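Local coordinates for protein 2-dehydro-3-deoxyphosphogluconate aldolase (Vibrio fischeri, PDB 3NZR) that belongs to the KDGP aldolase family, whose members fold as TIM-type beta/alpha barrels, and is modelled here as a dimer with magnesium ions, at residues L42-P47 against L71-P76; M81-S86 against I94-T99; S120-V125 against R172-C177. One frame throughout, in Å; residues are numbered along the deposited sequence.

Contact 1. Residues L42-P47 against L71-P76; sequences LSKNYP and LGAGDP
The carbonyl oxygen of Leu71 faces the 3-10 turn 43-45, where it accepts from Lys44 N. This bond, Lys44 N to Leu71 O, is 3.2 Å long and almost in line with the C=O bond (161° at the oxygen), although the N-H...O angle is only 142°. Ser43 OG also lies 3.0 Å from Leu71 O, brought there by a chi1 of 82° that sets it between its own backbone N and carbonyl carbon, while its hydroxyl is hydrogen-bonded to Gln78 OE1. A small hydroxyl fits this buried place, close to both oxygens. The side chain of Leu71 sets off away from 42-47 and packs on Val97, Gln78 and Val82.

Gly72 brings the backbones nearest, its CA 5.1 Å from Leu42 CA. Its positive phi and the closeness of Lys44 CB both favour a residue without a side chain. Against its CA lie CB and CD1 of Leu42, each at 4.2 Å. Ala73 follows with its methyl: Lys44 CD packs 3.8 Å from Ala73 CB and also runs by the Gly72 carbonyl, the aliphatic chain bending near its end. Ala73 and Gly74, the two central residues, both have positive phi, as a type I' turn requires, and Asp75 N closes the turn on Gly72 O. Asp75 starts toward the lysine, and its OD2 comes 4.1 Å from Lys44 CE, the two side chains crossing at about a right angle. Lys44 NZ stays 5.5 Å from Asp75 OD2, at most a long-range attraction; Asp75 OD1 accepts instead from Asn77 N.

A type I' beta turn, Gly72 to Asp75, thus sits beside a short 3-10 turn, joining the loops that follow adjacent parallel strands 37-42 and 67-70 at the C-terminal end of the barrel strands.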
# COMPACT_ATOMS: atom_id res chain seq x y z
N LEU A 42 20.38 7.69 -6.75
CA LEU A 42 19.05 8.31 -6.88
C LEU A 42 18.42 8.19 -8.29
O LEU A 42 19.05 8.56 -9.30
CB LEU A 42 19.14 9.78 -6.50
CG LEU A 42 19.80 9.99 -5.12
CD1 LEU A 42 19.93 11.46 -4.76
CD2 LEU A 42 19.04 9.31 -4.09
N SER A 43 17.20 7.67 -8.30
CA SER A 43 16.43 7.43 -9.53
C SER A 43 16.32 8.71 -10.36
O SER A 43 16.44 8.65 -11.56
CB SER A 43 15.04 6.86 -9.24
OG SER A 43 14.10 7.83 -8.88
N LYS A 44 16.16 9.85 -9.70
CA LYS A 44 15.97 11.10 -10.42
C LYS A 44 17.17 11.55 -11.24
O LYS A 44 17.05 12.49 -12.04
CB LYS A 44 15.69 12.25 -9.44
CG LYS A 44 14.79 13.36 -10.03
CD LYS A 44 14.38 14.36 -8.94
CE LYS A 44 13.72 15.60 -9.55
NZ LYS A 44 14.73 16.69 -9.78
N ASN A 45 18.32 10.97 -10.99
CA ASN A 45 19.54 11.34 -11.67
C ASN A 45 19.69 10.61 -13.00
O ASN A 45 20.74 10.61 -13.58
CB ASN A 45 20.75 11.03 -10.81
CG ASN A 45 20.93 12.00 -9.67
OD1 ASN A 45 20.45 13.09 -9.70
ND2 ASN A 45 21.60 11.57 -8.65
N TYR A 46 18.65 9.93 -13.42
CA TYR A 46 18.68 9.12 -14.61
C TYR A 46 17.41 9.34 -15.41
O TYR A 46 16.38 9.57 -14.86
CB TYR A 46 18.84 7.63 -14.32
CG TYR A 46 20.06 7.27 -13.58
CD1 TYR A 46 21.24 7.02 -14.23
CD2 TYR A 46 20.06 7.21 -12.22
CE1 TYR A 46 22.39 6.68 -13.54
CE2 TYR A 46 21.20 6.90 -11.53
CZ TYR A 46 22.36 6.65 -12.20
OH TYR A 46 23.46 6.36 -11.48
N PRO A 47 17.53 9.22 -16.72
CA PRO A 47 16.45 9.47 -17.67
C PRO A 47 15.39 8.40 -17.80
O PRO A 47 14.28 8.70 -18.16
CB PRO A 47 17.21 9.51 -18.98
CG PRO A 47 18.30 8.72 -18.77
CD PRO A 47 18.74 8.86 -17.42
N LEU A 71 14.70 7.82 -4.22
CA LEU A 71 13.80 8.62 -5.03
C LEU A 71 14.56 9.81 -5.62
O LEU A 71 14.76 9.94 -6.85
CB LEU A 71 12.65 9.07 -4.16
CG LEU A 71 11.88 7.87 -3.54
CD1 LEU A 71 11.44 8.08 -2.02
CD2 LEU A 71 10.68 7.63 -4.42
N GLY A 72 15.01 10.65 -4.74
CA GLY A 72 15.78 11.85 -5.15
C GLY A 72 15.00 13.13 -4.93
O GLY A 72 13.86 13.26 -5.35
N ALA A 73 15.60 14.07 -4.24
CA ALA A 73 15.04 15.42 -4.13
C ALA A 73 13.73 15.35 -3.34
O ALA A 73 12.97 16.31 -3.36
CB ALA A 73 14.82 16.02 -5.54
N GLY A 74 13.48 14.23 -2.63
CA GLY A 74 12.23 14.07 -1.87
C GLY A 74 10.97 14.05 -2.78
O GLY A 74 9.88 14.46 -2.35
N ASP A 75 11.13 13.59 -4.04
CA ASP A 75 10.09 13.65 -4.98
C ASP A 75 9.24 12.33 -5.00
O ASP A 75 9.72 11.28 -5.44
CB ASP A 75 10.70 13.93 -6.36
CG ASP A 75 9.65 14.05 -7.45
OD1 ASP A 75 8.42 14.09 -7.14
OD2 ASP A 75 10.05 14.07 -8.65
N PRO A 76 7.97 12.39 -4.57
CA PRO A 76 7.16 11.16 -4.60
C PRO A 76 6.87 10.69 -6.01
O PRO A 76 6.51 9.51 -6.18
CB PRO A 76 5.90 11.55 -3.83
CG PRO A 76 5.83 13.06 -3.96
CD PRO A 76 7.24 13.56 -4.08

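Contact 2. Residues M81-S86 against I94-T99; sequences MVSLIS and INQVFT
Helix 79-89 of the barrel's outer layer packs through Val82 and Ser86, one turn apart, on Ile94 at the end of strand 93-94. Val82 CG1, anti to its backbone N (chi1 166°), packs 3.7 Å from Ile94 CG2 and also touches Asn95 O, a buried carbonyl oxygen without a polar partner in the model. Ser86 turns its CB and OG against the ethyl branch of Ile94, with OG 3.5 Å from Ile94 CG1. Its hydroxyl can sit among carbon atoms because it donates to Val82 O at 2.8 Å, on the opposite face of that carbonyl from Ser86 N. The amide of Gln96 swings back through a bend at chi2 (-61°), bringing NE2 3.5 Å from Val82 CG1 and beside Ser83 OG, an approach too poorly angled for a hydrogen bond. Gln96 NE2 makes a weak bond to Ser104 OG, OE1 accepts from Val97 N and is hydrogen-bonded with Ser79 OG, and Ser83 OG bonds Ser104 OG. The contact lies between helix 79-89 and the barrel sheet, with helix 101-108 touching Ser83, Ile94 and Gln96, and Val69 of strand 67-70 against Val82 and Ser86.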
# COMPACT_ATOMS: atom_id res chain seq x y z
N MSE A 81 9.19 4.54 -10.48
CA MSE A 81 10.46 4.26 -11.08
C MSE A 81 11.38 3.55 -10.14
O MSE A 81 12.10 2.66 -10.54
CB MSE A 81 11.11 5.56 -11.56
CG MSE A 81 12.27 5.34 -12.52
SE MSE A 81 13.02 7.05 -13.12
CE MSE A 81 11.73 7.47 -14.60
N VAL A 82 11.35 3.91 -8.84
CA VAL A 82 12.12 3.19 -7.89
C VAL A 82 11.70 1.75 -7.78
O VAL A 82 12.54 0.92 -7.69
CB VAL A 82 12.08 3.91 -6.47
CG1 VAL A 82 12.63 2.92 -5.40
CG2 VAL A 82 12.88 5.21 -6.54
N SER A 83 10.39 1.42 -7.84
CA SER A 83 9.94 0.12 -7.76
C SER A 83 10.41 -0.65 -8.97
O SER A 83 10.90 -1.77 -8.79
CB SER A 83 8.40 0.07 -7.75
OG SER A 83 7.81 0.58 -6.53
N LEU A 84 10.26 -0.09 -10.17
CA LEU A 84 10.64 -0.82 -11.41
C LEU A 84 12.17 -1.00 -11.46
O LEU A 84 12.67 -2.04 -11.82
CB LEU A 84 10.24 -0.03 -12.64
CG LEU A 84 8.73 0.06 -12.82
CD1 LEU A 84 8.41 1.02 -13.96
CD2 LEU A 84 8.20 -1.31 -13.15
N ILE A 85 12.92 0.03 -11.10
CA ILE A 85 14.40 -0.14 -10.96
C ILE A 85 14.80 -1.25 -9.98
O ILE A 85 15.68 -2.10 -10.29
CB ILE A 85 15.03 1.18 -10.50
CG1 ILE A 85 14.96 2.23 -11.62
CG2 ILE A 85 16.52 1.01 -10.07
CD1 ILE A 85 15.32 3.62 -11.14
N SER A 86 14.23 -1.25 -8.79
CA SER A 86 14.58 -2.21 -7.77
C SER A 86 14.25 -3.64 -8.20
O SER A 86 14.94 -4.59 -7.87
CB SER A 86 13.91 -1.85 -6.43
OG SER A 86 14.28 -0.52 -6.01
N ILE A 94 15.69 -0.27 -0.44
CA ILE A 94 14.83 0.51 -1.30
C ILE A 94 14.16 1.62 -0.49
O ILE A 94 13.61 1.34 0.56
CB ILE A 94 13.77 -0.41 -1.84
CG1 ILE A 94 14.39 -1.50 -2.70
CG2 ILE A 94 12.79 0.35 -2.75
CD1 ILE A 94 13.46 -2.71 -3.00
N ASN A 95 14.15 2.86 -0.97
CA ASN A 95 13.49 3.96 -0.29
C ASN A 95 12.15 4.10 -0.93
O ASN A 95 12.07 4.10 -2.18
CB ASN A 95 14.22 5.25 -0.51
CG ASN A 95 15.54 5.30 0.22
OD1 ASN A 95 15.60 5.70 1.40
ND2 ASN A 95 16.60 4.97 -0.48
N GLN A 96 11.10 4.22 -0.15
CA GLN A 96 9.77 4.39 -0.71
C GLN A 96 8.96 5.38 0.04
O GLN A 96 9.19 5.65 1.23
CB GLN A 96 9.02 3.11 -0.88
CG GLN A 96 9.23 2.42 -2.24
CD GLN A 96 8.81 3.20 -3.41
OE1 GLN A 96 8.10 4.21 -3.27
NE2 GLN A 96 9.19 2.75 -4.60
N VAL A 97 8.03 5.96 -0.67
CA VAL A 97 6.94 6.71 -0.01
C VAL A 97 5.88 5.73 0.46
O VAL A 97 5.79 4.58 0.04
CB VAL A 97 6.38 7.81 -0.94
CG1 VAL A 97 7.51 8.89 -1.20
CG2 VAL A 97 5.93 7.21 -2.30
N PHE A 98 5.01 6.18 1.33
CA PHE A 98 4.05 5.27 2.00
C PHE A 98 3.26 4.44 1.00
O PHE A 98 3.08 3.25 1.19
CB PHE A 98 3.12 6.08 2.88
CG PHE A 98 2.23 5.26 3.80
CD1 PHE A 98 2.69 4.90 5.07
CD2 PHE A 98 0.93 4.93 3.42
CE1 PHE A 98 1.88 4.18 5.91
CE2 PHE A 98 0.12 4.18 4.27
CZ PHE A 98 0.61 3.85 5.53
N THR A 99 2.78 5.06 -0.06
CA THR A 99 1.98 4.38 -1.04
C THR A 99 2.74 3.49 -2.02
O THR A 99 2.15 2.94 -2.94
CB THR A 99 1.22 5.49 -1.90
OG1 THR A 99 2.18 6.48 -2.30
CG2 THR A 99 0.13 6.30 -1.04

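Contact 3. Residues S120-V125 against R172-C177; sequences SPTGTV and REEFAC
Glu174 leaves its helix with CG beside the backbone N (chi1 -70°) and then runs extended (chi2 -170°), which carries the carboxylate across to the loop 120-125. There it meets two successive backbone amides. Thr122 N donates to the syn lone pair of Glu174 OE1 at 3.0 Å, in a fairly straight bond of 162°. Gly123 N approaches Glu174 OE2 at 3.0 Å from above the carboxylate plane and adds a weak bond to OE1. With phi positive, Gly123 takes a backbone shape that a side chain would crowd against the preceding carbonyl. Pro121 lays its CB 3.5 Å from Glu174 OE1, so that carbon lies beside the carboxylate.

Thr122 braces the same turn: its OG1 accepts from Thr124 N at 3.1 Å, making an ST turn, and is also bonded to Met127 O. Further along, Val125 provides the apolar part. Its CG1 packs 3.5 Å from Cys177 CB, one turn of helix beyond Glu173, whose CB lies near Val125 CG2. A branched side chain suits this spot because its two methyls can touch both residues.

Two backbone N-H groups binding one carboxylate probably help hold the loop between strands 114-119 and 127-129 against helix 172-184, and the two amides would be expected to favour its charged form.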
# COMPACT_ATOMS: atom_id res chain seq x y z
N SER A 120 6.17 11.36 8.19
CA SER A 120 6.70 12.62 8.57
C SER A 120 6.18 13.20 9.86
O SER A 120 5.03 12.92 10.24
CB SER A 120 6.42 13.59 7.47
OG SER A 120 6.95 13.09 6.17
N PRO A 121 6.93 14.13 10.44
CA PRO A 121 6.51 14.72 11.71
C PRO A 121 5.34 15.61 11.43
O PRO A 121 5.09 15.99 10.26
CB PRO A 121 7.71 15.58 12.12
CG PRO A 121 8.85 15.07 11.44
CD PRO A 121 8.33 14.47 10.11
N THR A 122 4.57 15.89 12.47
CA THR A 122 3.39 16.71 12.35
C THR A 122 3.31 17.87 13.35
O THR A 122 2.41 18.68 13.27
CB THR A 122 2.13 15.87 12.62
OG1 THR A 122 2.18 15.39 13.97
CG2 THR A 122 2.00 14.74 11.57
N GLY A 123 4.20 17.90 14.32
CA GLY A 123 4.11 18.86 15.39
C GLY A 123 3.48 18.27 16.62
O GLY A 123 3.48 18.88 17.67
N THR A 124 2.92 17.08 16.48
CA THR A 124 2.17 16.47 17.57
C THR A 124 2.86 15.15 17.82
O THR A 124 2.90 14.30 16.93
CB THR A 124 0.68 16.23 17.17
OG1 THR A 124 0.08 17.49 16.86
CG2 THR A 124 -0.09 15.57 18.24
N VAL A 125 3.37 14.98 19.04
CA VAL A 125 3.99 13.75 19.50
C VAL A 125 2.98 12.61 19.36
O VAL A 125 1.84 12.73 19.77
CB VAL A 125 4.45 13.82 20.97
CG1 VAL A 125 5.03 12.44 21.45
CG2 VAL A 125 5.45 15.00 21.21
N ARG A 172 13.11 16.30 18.18
CA ARG A 172 13.55 15.38 19.23
C ARG A 172 12.44 14.55 19.93
O ARG A 172 12.54 13.32 20.05
CB ARG A 172 14.29 16.20 20.28
CG ARG A 172 14.80 15.41 21.41
CD ARG A 172 15.10 16.32 22.55
NE ARG A 172 16.02 17.40 22.19
CZ ARG A 172 17.35 17.30 22.20
NH1 ARG A 172 17.93 16.14 22.49
NH2 ARG A 172 18.09 18.36 21.90
N GLU A 173 11.41 15.24 20.40
CA GLU A 173 10.33 14.63 21.18
C GLU A 173 9.41 13.80 20.30
O GLU A 173 9.00 12.73 20.72
CB GLU A 173 9.52 15.66 21.97
CG GLU A 173 10.38 16.54 22.96
CD GLU A 173 11.02 17.82 22.33
OE1 GLU A 173 10.95 18.05 21.07
OE2 GLU A 173 11.63 18.62 23.12
N GLU A 174 9.08 14.28 19.10
CA GLU A 174 8.32 13.44 18.17
C GLU A 174 9.13 12.19 17.80
O GLU A 174 8.59 11.11 17.73
CB GLU A 174 7.97 14.20 16.93
CG GLU A 174 6.94 15.29 17.15
CD GLU A 174 6.46 15.86 15.83
OE1 GLU A 174 5.82 15.08 15.07
OE2 GLU A 174 6.77 17.03 15.54
N PHE A 175 10.43 12.36 17.58
CA PHE A 175 11.31 11.28 17.16
C PHE A 175 11.42 10.27 18.25
O PHE A 175 11.34 9.08 18.00
CB PHE A 175 12.70 11.82 16.81
CG PHE A 175 13.72 10.75 16.47
CD1 PHE A 175 13.56 9.96 15.33
CD2 PHE A 175 14.86 10.57 17.23
CE1 PHE A 175 14.50 9.02 15.00
CE2 PHE A 175 15.83 9.61 16.87
CZ PHE A 175 15.65 8.85 15.73
N ALA A 176 11.66 10.73 19.49
CA ALA A 176 11.73 9.81 20.61
C ALA A 176 10.47 8.92 20.69
O ALA A 176 10.59 7.75 21.00
CB ALA A 176 11.94 10.56 21.93
N CYS A 177 9.29 9.46 20.41
CA CYS A 177 8.06 8.68 20.44
C CYS A 177 7.99 7.70 19.24
O CYS A 177 7.50 6.60 19.38
CB CYS A 177 6.87 9.59 20.41
SG CYS A 177 5.29 8.74 20.35

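Contacts 1 and 2 are neighbours on the same side of the chain's centre and touch each other: Ser43 packs on Val82 and Ile85, and Leu71 on Val82, making helix 79-89 common ground. Contact 3 stands apart, its centre about 25 Å from that of contact 2, and joins other elements. Burial sets the chemistry. Contact 2, wholly buried, is held by van der Waals packing, with most of its polar side-chain ends bonded elsewhere. Contact 1 is partly buried, with a backbone carbonyl bonded on its inner side and a lysine chain on its outer side. Contact 3, at the surface, relies on a carboxylate holding backbone amides, with a smaller apolar patch beside it.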